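Local coordinates for bacterial leucyl aminopeptidase (Legionella pneumophila, PDB 6ESL), which probably removes N-terminal residues, leucine among them, from peptides as a secreted zinc-dependent aminopeptidase of peptidase family M28, at residues D223-S228 and D284-R289. Numbering follows the deposited sequence.
With ZN (zinc ion), chain F.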
loop_
_atom_site.group_PDB
_atom_site.type_symbol
_atom_site.label_atom_id
_atom_site.label_comp_id
_atom_site.label_asym_id
_atom_site.label_seq_id
_atom_site.Cartn_x
_atom_site.Cartn_y
_atom_site.Cartn_z
ATOM N N ASP B 223 -9.308 14.133 19.946
ATOM C CA ASP B 223 -8.016 14.205 19.256
ATOM C C ASP B 223 -7.246 15.404 19.775
ATOM O O ASP B 223 -6.560 16.103 19.024
ATOM C CB ASP B 223 -8.187 14.301 17.761
ATOM C CG ASP B 223 -6.897 14.227 17.024
ATOM O OD1 ASP B 223 -5.918 13.643 17.509
ATOM O OD2 ASP B 223 -6.883 14.716 15.855
ATOM N N GLY B 224 -7.282 15.548 21.101
ATOM C CA GLY B 224 -6.385 16.450 21.781
ATOM C C GLY B 224 -4.925 16.170 21.426
ATOM O O GLY B 224 -4.157 17.066 21.157
ATOM N N SER B 225 -4.580 14.872 21.458
ATOM C CA SER B 225 -3.204 14.427 21.226
ATOM C C SER B 225 -2.748 14.857 19.843
ATOM O O SER B 225 -1.693 15.471 19.700
ATOM C CB SER B 225 -3.114 12.921 21.424
ATOM O OG SER B 225 -3.929 12.195 20.475
ATOM N N GLY B 226 -3.504 14.566 18.818
ATOM C CA GLY B 226 -3.080 14.960 17.498
ATOM C C GLY B 226 -3.014 16.469 17.333
ATOM O O GLY B 226 -2.072 17.009 16.723
ATOM N N SER B 227 -4.051 17.127 17.832
ATOM C CA SER B 227 -4.113 18.618 17.769
ATOM C C SER B 227 -2.850 19.250 18.410
ATOM O O SER B 227 -2.290 20.245 17.889
ATOM C CB SER B 227 -5.352 19.055 18.497
ATOM O OG SER B 227 -6.543 18.735 17.839
ATOM N N SER B 228 -2.357 18.614 19.484
ATOM C CA SER B 228 -1.184 19.121 20.195
ATOM C C SER B 228 0.112 18.767 19.570
ATOM O O SER B 228 1.071 19.565 19.546
ATOM C CB SER B 228 -1.151 18.651 21.662
ATOM O OG SER B 228 -2.355 18.993 22.344
ATOM N N ASP B 284 -4.795 11.830 13.937
ATOM C CA ASP B 284 -5.923 11.506 14.766
ATOM C C ASP B 284 -5.483 10.399 15.708
ATOM O O ASP B 284 -5.368 9.232 15.331
ATOM C CB ASP B 284 -7.098 11.028 13.913
ATOM C CG ASP B 284 -8.318 10.682 14.744
ATOM O OD1 ASP B 284 -8.251 10.815 15.984
ATOM O OD2 ASP B 284 -9.343 10.275 14.157
ATOM N N MET B 285 -5.241 10.799 16.944
ATOM C CA MET B 285 -4.877 9.925 18.046
ATOM C C MET B 285 -3.384 9.586 17.916
ATOM O O MET B 285 -2.917 8.763 17.082
ATOM C CB MET B 285 -5.773 8.709 18.263
ATOM C CG MET B 285 -7.230 9.058 18.291
ATOM S SD MET B 285 -8.357 7.721 18.591
ATOM C CE MET B 285 -7.934 6.541 17.317
ATOM N N THR B 286 -2.621 10.263 18.759
ATOM C CA THR B 286 -1.147 10.186 18.740
ATOM C C THR B 286 -0.518 9.829 20.091
ATOM O O THR B 286 0.720 9.836 20.245
ATOM C CB THR B 286 -0.552 11.542 18.307
ATOM O OG1 THR B 286 -0.819 12.538 19.275
ATOM C CG2 THR B 286 -1.000 11.947 16.912
ATOM N N GLY B 287 -1.346 9.486 21.071
ATOM C CA GLY B 287 -0.828 9.294 22.424
ATOM C C GLY B 287 -1.008 8.001 23.176
ATOM O O GLY B 287 -0.335 7.783 24.159
ATOM N N TYR B 288 -1.946 7.164 22.770
ATOM C CA TYR B 288 -2.199 5.940 23.507
ATOM C C TYR B 288 -1.432 4.848 22.949
ATOM O O TYR B 288 -1.420 4.620 21.695
ATOM C CB TYR B 288 -3.714 5.624 23.508
ATOM C CG TYR B 288 -4.044 4.288 24.208
ATOM C CD1 TYR B 288 -4.281 4.222 25.610
ATOM C CD2 TYR B 288 -4.163 3.123 23.460
ATOM C CE1 TYR B 288 -4.605 2.993 26.210
ATOM C CE2 TYR B 288 -4.476 1.923 24.059
ATOM C CZ TYR B 288 -4.681 1.894 25.440
ATOM O OH TYR B 288 -4.935 0.671 25.980
ATOM N N ARG B 289 -0.738 4.099 23.832
ATOM C CA ARG B 289 -0.003 2.928 23.452
ATOM C C ARG B 289 -0.687 1.729 24.025
ATOM O O ARG B 289 -1.097 1.720 25.181
ATOM C CB ARG B 289 1.463 2.974 23.960
ATOM C CG ARG B 289 2.408 3.788 23.082
ATOM C CD ARG B 289 3.818 3.720 23.642
ATOM N NE ARG B 289 4.721 4.501 22.818
ATOM C CZ ARG B 289 6.001 4.664 23.091
ATOM N NH1 ARG B 289 6.516 4.051 24.164
ATOM N NH2 ARG B 289 6.760 5.373 22.265
HETATM ZN ZN ZN F . -10.572 11.317 16.129
HETATM O O HOH W 1 -10.402 9.136 16.212
#
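D223 and S225, near the start of helix 220-239, each accept one backbone N-H from the loop that follows strand 277-282. M285 N donates almost straight to D223 OD1 (3.0 Å, 166° at the hydrogen), meeting the carboxylate from well above its plane. With CG anti to the backbone N (chi1 -174°), the acid leans toward D284 and also takes a weak bond from G226 N, while OD2 accepts the backbone N-H of H209. One residue further along the loop, T286 N donates to S225 OG at 2.9 Å; that hydroxyl is also hydrogen-bonded to G221 O. T286 lays its methyl CG2 3.7 Å from G226 CA, and its OG1 bonds to S229 farther along the helix. M376 of helix 373-391 packs on both S225 and T286.

The carboxylate of D284 swings back alongside that of D223, with D284 OD1 3.8 Å from D223 CG, and presents both oxygens to the zinc ion, D284 OD1 at 2.4 Å and OD2 at 2.5 Å, beside a water, H209 and the bridging D222; S334 holds OD2 from the second shell. Because a cis peptide joins D223 to D222, and D223 accepts the N-H of H209 and that of M285, next to D284, this buried polar network ties together the segments that supply this zinc's ligands, consistent with a second-shell role in the two-zinc centre of M28 aminopeptidases.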